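Local coordinates for multicopper oxidase type 1 (Nitrosomonas europaea, PDB 3G5W), which is a two-domain multicopper oxidase that binds copper and probably couples oxidation of its substrates to the reduction of dioxygen to water, at residues A[189-203]-A[226-240]. Numbering follows the deposited sequence.
Sequences RLRLIGAGDHVHAIH and DTVLIGPGERYDVIL. With C1O (Cu-O linkage), chain H; C2O (Cu-O-Cu linkage), chain P.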
loop_
_atom_site.group_PDB
_atom_site.type_symbol
_atom_site.label_atom_id
_atom_site.label_comp_id
_atom_site.label_asym_id
_atom_site.label_seq_id
_atom_site.Cartn_x
_atom_site.Cartn_y
_atom_site.Cartn_z
ATOM N N ARG A 189 -5.260 -16.242 16.481
ATOM C CA ARG A 189 -4.643 -14.944 16.339
ATOM C C ARG A 189 -3.486 -15.125 15.371
ATOM O O ARG A 189 -2.550 -15.862 15.663
ATOM C CB ARG A 189 -4.149 -14.480 17.701
ATOM C CG ARG A 189 -3.494 -13.111 17.734
ATOM C CD ARG A 189 -3.127 -12.763 19.177
ATOM N NE ARG A 189 -2.544 -11.429 19.284
ATOM C CZ ARG A 189 -2.530 -10.697 20.397
ATOM N NH1 ARG A 189 -1.980 -9.489 20.388
ATOM N NH2 ARG A 189 -3.074 -11.162 21.518
ATOM N N LEU A 190 -3.581 -14.493 14.203
ATOM C CA LEU A 190 -2.482 -14.472 13.249
ATOM C C LEU A 190 -1.686 -13.185 13.404
ATOM O O LEU A 190 -2.194 -12.084 13.160
ATOM C CB LEU A 190 -2.987 -14.604 11.810
ATOM C CG LEU A 190 -3.995 -15.702 11.456
ATOM C CD1 LEU A 190 -4.409 -15.560 9.988
ATOM C CD2 LEU A 190 -3.446 -17.095 11.742
ATOM N N ARG A 191 -0.433 -13.327 13.813
ATOM C CA ARG A 191 0.442 -12.174 13.985
ATOM C C ARG A 191 1.247 -11.994 12.693
ATOM O O ARG A 191 2.230 -12.702 12.456
ATOM C CB ARG A 191 1.341 -12.369 15.210
ATOM C CG ARG A 191 0.567 -12.612 16.522
ATOM C CD ARG A 191 1.522 -12.849 17.691
ATOM N NE ARG A 191 0.829 -13.079 18.965
ATOM C CZ ARG A 191 0.792 -12.216 19.977
ATOM N NH1 ARG A 191 1.391 -11.031 19.887
ATOM N NH2 ARG A 191 0.153 -12.544 21.098
ATOM N N LEU A 192 0.791 -11.074 11.841
ATOM C CA LEU A 192 1.406 -10.856 10.536
ATOM C C LEU A 192 2.508 -9.821 10.673
ATOM O O LEU A 192 2.284 -8.742 11.217
ATOM C CB LEU A 192 0.364 -10.369 9.510
ATOM C CG LEU A 192 -0.947 -11.154 9.343
ATOM C CD1 LEU A 192 -1.833 -10.484 8.293
ATOM C CD2 LEU A 192 -0.688 -12.619 8.991
ATOM N N ILE A 193 3.700 -10.154 10.184
ATOM C CA ILE A 193 4.843 -9.248 10.251
ATOM C C ILE A 193 5.377 -9.003 8.843
ATOM O O ILE A 193 5.705 -9.945 8.126
ATOM C CB ILE A 193 5.963 -9.778 11.202
ATOM C CG1 ILE A 193 5.375 -10.121 12.590
ATOM C CG2 ILE A 193 7.093 -8.738 11.325
ATOM C CD1 ILE A 193 6.330 -10.848 13.549
ATOM N N GLY A 194 5.415 -7.732 8.447
ATOM C CA GLY A 194 5.911 -7.337 7.132
ATOM C C GLY A 194 7.425 -7.226 7.149
ATOM O O GLY A 194 7.980 -6.136 7.274
ATOM N N ALA A 195 8.088 -8.370 7.036
ATOM C CA ALA A 195 9.546 -8.428 7.092
ATOM C C ALA A 195 10.176 -8.090 5.743
ATOM O O ALA A 195 11.383 -7.823 5.663
ATOM C CB ALA A 195 10.001 -9.806 7.580
ATOM N N GLY A 196 9.351 -8.063 4.697
ATOM C CA GLY A 196 9.828 -7.917 3.327
ATOM C C GLY A 196 9.837 -6.512 2.771
ATOM O O GLY A 196 9.543 -5.542 3.478
ATOM N N ASP A 197 10.171 -6.417 1.487
ATOM C CA ASP A 197 10.305 -5.141 0.784
ATOM C C ASP A 197 8.992 -4.688 0.148
ATOM O O ASP A 197 8.827 -3.508 -0.174
ATOM C CB ASP A 197 11.391 -5.272 -0.301
ATOM C CG ASP A 197 11.819 -3.936 -0.856
ATOM O OD1 ASP A 197 12.584 -3.229 -0.174
ATOM O OD2 ASP A 197 11.382 -3.589 -1.977
ATOM N N HIS A 198 8.071 -5.634 -0.034
ATOM C CA HIS A 198 6.815 -5.399 -0.736
ATOM C C HIS A 198 5.644 -5.299 0.236
ATOM O O HIS A 198 5.695 -5.826 1.355
ATOM C CB HIS A 198 6.513 -6.548 -1.705
ATOM C CG HIS A 198 7.428 -6.619 -2.890
ATOM N ND1 HIS A 198 7.139 -7.385 -4.000
ATOM C CD2 HIS A 198 8.620 -6.028 -3.143
ATOM C CE1 HIS A 198 8.115 -7.264 -4.884
ATOM N NE2 HIS A 198 9.024 -6.445 -4.389
ATOM N N VAL A 199 4.593 -4.623 -0.216
ATOM C CA VAL A 199 3.286 -4.681 0.427
ATOM C C VAL A 199 2.672 -6.063 0.138
ATOM O O VAL A 199 2.818 -6.599 -0.964
ATOM C CB VAL A 199 2.358 -3.555 -0.115
ATOM C CG1 VAL A 199 1.045 -3.551 0.623
ATOM C CG2 VAL A 199 3.031 -2.191 0.019
ATOM N N HIS A 200 2.017 -6.648 1.133
ATOM C CA HIS A 200 1.316 -7.912 0.962
ATOM C C HIS A 200 -0.149 -7.683 1.290
ATOM O O HIS A 200 -0.463 -6.843 2.130
ATOM C CB HIS A 200 1.907 -8.989 1.881
ATOM C CG HIS A 200 3.382 -9.168 1.712
ATOM N ND1 HIS A 200 3.925 -9.919 0.692
ATOM C CD2 HIS A 200 4.426 -8.661 2.405
ATOM C CE1 HIS A 200 5.244 -9.872 0.770
ATOM N NE2 HIS A 200 5.573 -9.114 1.801
ATOM N N ALA A 201 -1.027 -8.426 0.622
ATOM C CA ALA A 201 -2.477 -8.334 0.839
ATOM C C ALA A 201 -3.014 -9.697 1.292
ATOM O O ALA A 201 -3.381 -10.531 0.460
ATOM C CB ALA A 201 -3.161 -7.888 -0.434
ATOM N N ILE A 202 -3.037 -9.927 2.603
ATOM C CA ILE A 202 -3.319 -11.259 3.126
ATOM C C ILE A 202 -4.819 -11.502 3.202
ATOM O O ILE A 202 -5.527 -10.866 3.990
ATOM C CB ILE A 202 -2.634 -11.548 4.496
ATOM C CG1 ILE A 202 -1.109 -11.355 4.417
ATOM C CG2 ILE A 202 -2.976 -12.961 4.990
ATOM C CD1 ILE A 202 -0.412 -12.197 3.350
ATOM N N HIS A 203 -5.273 -12.445 2.383
ATOM C CA HIS A 203 -6.679 -12.766 2.264
ATOM C C HIS A 203 -6.983 -14.161 2.831
ATOM O O HIS A 203 -6.290 -15.126 2.508
ATOM C CB HIS A 203 -7.091 -12.653 0.791
ATOM C CG HIS A 203 -8.478 -13.134 0.525
ATOM N ND1 HIS A 203 -9.578 -12.620 1.177
ATOM C CD2 HIS A 203 -8.943 -14.104 -0.297
ATOM C CE1 HIS A 203 -10.664 -13.249 0.764
ATOM N NE2 HIS A 203 -10.308 -14.151 -0.130
ATOM N N ASP A 226 -11.800 -9.061 4.905
ATOM C CA ASP A 226 -11.273 -10.352 4.475
ATOM C C ASP A 226 -9.859 -10.287 3.900
ATOM O O ASP A 226 -9.229 -11.326 3.698
ATOM C CB ASP A 226 -12.241 -11.068 3.511
ATOM C CG ASP A 226 -12.517 -10.277 2.234
ATOM O OD1 ASP A 226 -11.566 -9.853 1.549
ATOM O OD2 ASP A 226 -13.709 -10.096 1.896
ATOM N N THR A 227 -9.380 -9.066 3.642
ATOM C CA THR A 227 -8.047 -8.835 3.073
ATOM C C THR A 227 -7.325 -7.729 3.851
ATOM O O THR A 227 -7.848 -6.622 4.017
ATOM C CB THR A 227 -8.120 -8.494 1.549
ATOM O OG1 THR A 227 -8.843 -9.522 0.860
ATOM C CG2 THR A 227 -6.730 -8.372 0.924
ATOM N N VAL A 228 -6.130 -8.054 4.339
ATOM C CA VAL A 228 -5.332 -7.151 5.157
ATOM C C VAL A 228 -4.125 -6.662 4.362
ATOM O O VAL A 228 -3.211 -7.438 4.074
ATOM C CB VAL A 228 -4.828 -7.851 6.453
ATOM C CG1 VAL A 228 -4.059 -6.864 7.335
ATOM C CG2 VAL A 228 -6.002 -8.499 7.232
ATOM N N LEU A 229 -4.119 -5.375 4.023
ATOM C CA LEU A 229 -2.985 -4.781 3.322
ATOM C C LEU A 229 -1.907 -4.419 4.342
ATOM O O LEU A 229 -2.137 -3.586 5.236
ATOM C CB LEU A 229 -3.433 -3.551 2.518
ATOM C CG LEU A 229 -2.524 -3.097 1.370
ATOM C CD1 LEU A 229 -2.513 -4.133 0.254
ATOM C CD2 LEU A 229 -2.981 -1.728 0.833
ATOM N N ILE A 230 -0.747 -5.071 4.231
ATOM C CA ILE A 230 0.340 -4.907 5.201
ATOM C C ILE A 230 1.667 -4.536 4.516
ATOM O O ILE A 230 2.117 -5.212 3.590
ATOM C CB ILE A 230 0.479 -6.145 6.155
ATOM C CG1 ILE A 230 1.577 -5.908 7.202
ATOM C CG2 ILE A 230 0.691 -7.449 5.375
ATOM C CD1 ILE A 230 1.715 -7.001 8.238
ATOM N N GLY A 231 2.260 -3.434 4.965
ATOM C CA GLY A 231 3.467 -2.885 4.351
ATOM C C GLY A 231 4.710 -3.175 5.166
ATOM O O GLY A 231 4.606 -3.584 6.319
ATOM N N PRO A 232 5.898 -2.971 4.568
ATOM C CA PRO A 232 7.169 -3.239 5.248
ATOM C C PRO A 232 7.264 -2.574 6.627
ATOM O O PRO A 232 6.999 -1.383 6.760
ATOM C CB PRO A 232 8.205 -2.644 4.287
ATOM C CG PRO A 232 7.565 -2.772 2.950
ATOM C CD PRO A 232 6.109 -2.473 3.194
ATOM N N GLY A 233 7.631 -3.351 7.644
ATOM C CA GLY A 233 7.779 -2.816 8.999
ATOM C C GLY A 233 6.525 -2.886 9.859
ATOM O O GLY A 233 6.618 -2.915 11.085
ATOM N N GLU A 234 5.356 -2.901 9.220
ATOM C CA GLU A 234 4.076 -2.985 9.942
ATOM C C GLU A 234 3.844 -4.372 10.519
ATOM O O GLU A 234 4.350 -5.364 9.996
ATOM C CB GLU A 234 2.903 -2.645 9.023
ATOM C CG GLU A 234 2.911 -1.239 8.465
ATOM C CD GLU A 234 1.590 -0.894 7.809
ATOM O OE1 GLU A 234 1.332 -1.384 6.680
ATOM O OE2 GLU A 234 0.799 -0.150 8.435
ATOM N N ARG A 235 3.078 -4.429 11.609
ATOM C CA ARG A 235 2.533 -5.685 12.089
ATOM C C ARG A 235 1.043 -5.515 12.276
ATOM O O ARG A 235 0.589 -4.466 12.742
ATOM C CB ARG A 235 3.162 -6.113 13.418
ATOM C CG ARG A 235 4.619 -6.578 13.327
ATOM C CD ARG A 235 5.582 -5.406 13.394
ATOM N NE ARG A 235 5.569 -4.773 14.707
ATOM C CZ ARG A 235 5.741 -3.475 14.923
ATOM N NH1 ARG A 235 5.932 -2.642 13.903
ATOM N NH2 ARG A 235 5.703 -3.007 16.166
ATOM N N TYR A 236 0.294 -6.551 11.907
ATOM C CA TYR A 236 -1.129 -6.623 12.183
ATOM C C TYR A 236 -1.460 -7.942 12.861
ATOM O O TYR A 236 -1.038 -9.001 12.394
ATOM C CB TYR A 236 -1.933 -6.482 10.889
ATOM C CG TYR A 236 -1.948 -5.068 10.356
ATOM C CD1 TYR A 236 -2.836 -4.124 10.866
ATOM C CD2 TYR A 236 -1.067 -4.667 9.352
ATOM C CE1 TYR A 236 -2.856 -2.816 10.389
ATOM C CE2 TYR A 236 -1.078 -3.356 8.863
ATOM C CZ TYR A 236 -1.978 -2.439 9.386
ATOM O OH TYR A 236 -2.001 -1.139 8.920
ATOM N N ASP A 237 -2.200 -7.873 13.970
ATOM C CA ASP A 237 -2.770 -9.072 14.582
ATOM C C ASP A 237 -4.202 -9.235 14.102
ATOM O O ASP A 237 -5.048 -8.356 14.308
ATOM C CB ASP A 237 -2.729 -9.010 16.116
ATOM C CG ASP A 237 -1.306 -8.980 16.673
ATOM O OD1 ASP A 237 -1.089 -9.522 17.774
ATOM O OD2 ASP A 237 -0.402 -8.401 16.030
ATOM N N VAL A 238 -4.461 -10.366 13.463
ATOM C CA VAL A 238 -5.775 -10.664 12.917
ATOM C C VAL A 238 -6.381 -11.802 13.720
ATOM O O VAL A 238 -5.783 -12.879 13.828
ATOM C CB VAL A 238 -5.698 -11.047 11.423
ATOM C CG1 VAL A 238 -7.095 -11.296 10.854
ATOM C CG2 VAL A 238 -4.994 -9.950 10.624
ATOM N N ILE A 239 -7.554 -11.551 14.291
ATOM C CA ILE A 239 -8.264 -12.576 15.052
ATOM C C ILE A 239 -9.409 -13.169 14.216
ATOM O O ILE A 239 -10.203 -12.434 13.619
ATOM C CB ILE A 239 -8.704 -12.057 16.455
ATOM C CG1 ILE A 239 -7.522 -12.156 17.425
ATOM C CG2 ILE A 239 -9.844 -12.911 17.035
ATOM C CD1 ILE A 239 -6.903 -10.858 17.823
ATOM N N LEU A 240 -9.452 -14.497 14.145
ATOM C CA LEU A 240 -10.454 -15.204 13.362
ATOM C C LEU A 240 -11.202 -16.194 14.249
ATOM O O LEU A 240 -10.580 -17.016 14.933
ATOM C CB LEU A 240 -9.790 -15.963 12.197
ATOM C CG LEU A 240 -8.885 -15.287 11.158
ATOM C CD1 LEU A 240 -8.048 -16.349 10.428
ATOM C CD2 LEU A 240 -9.695 -14.519 10.150
HETATM CU CU4 C1O H . -11.467 -15.091 -1.354
HETATM O O3 C1O H . -13.646 -15.151 0.429
HETATM CU CU2 C2O P . -8.094 -16.969 -2.587
HETATM CU CU3 C2O P . -10.220 -12.817 -4.447
HETATM O O1 C2O P . -8.972 -15.054 -3.641
#
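Arg-189 meets Asp-237 side-on: NE and NH1 both donate to the single oxygen OD1, with Arg-189 NE to Asp-237 OD1 at 2.8 Å. OD1 lies in the guanidinium plane, and the carboxylate is turned 66° from it. The fully extended arginine chain, CG trans to N (chi1 -179°), carries the group there from the neighbouring strand. Arg-191 adds charge only: Asp-237 OD1 lies over its guanidinium face, 3.6 Å from Arg-191 NH1. Arg-191 NH2 lies over the face of the Arg-189 guanidinium. Arg-189 NH2 has a salt bridge to Glu-132, and Arg-191 NE one to Asp-138. An alanine in place of Arg-189 would probably leave Asp-237 OD1 without its paired donors and Glu-132 without its mate.

At the far end, His-203 NE2 binds the copper CU4 of the Cu-O linkage at 1.9 Å. Its ND1 donates to Asp-226 O at 2.9 Å, from well above the carbonyl plane. This bond helps fix the rotation of the ring. His-59 of the second subunit binds the same copper.

Two antiparallel ladders join the segments, 189-193 with 235-239 and 200-203 with 227-230. The type II turn at 231-234 links strands 227-230 and 235-240. Gly-233 N, in the turn, donates to Gly-194 O at 2.8 Å.

Between the ladders the side chains are mostly apolar; His-200 on this face is hydrogen-bonded to Asp-252. Ile-230 reaches across with CG1 trans to N (chi1 -177°), and its CD1 lies 3.8 Å from Leu-192 CB. Leu-192 CD1 also touches Val-238 CG2 at 4.0 Å. Leu-190 CD1 meets Leu-240 CD1 at 3.7 Å.

The pairing thus joins two sheets of the second cupredoxin-like domain around a mostly apolar interior. On the buried face turned to strand 98-103 the charges are probably offset by their acidic partners, and a copper ligand is held at the subunit interface.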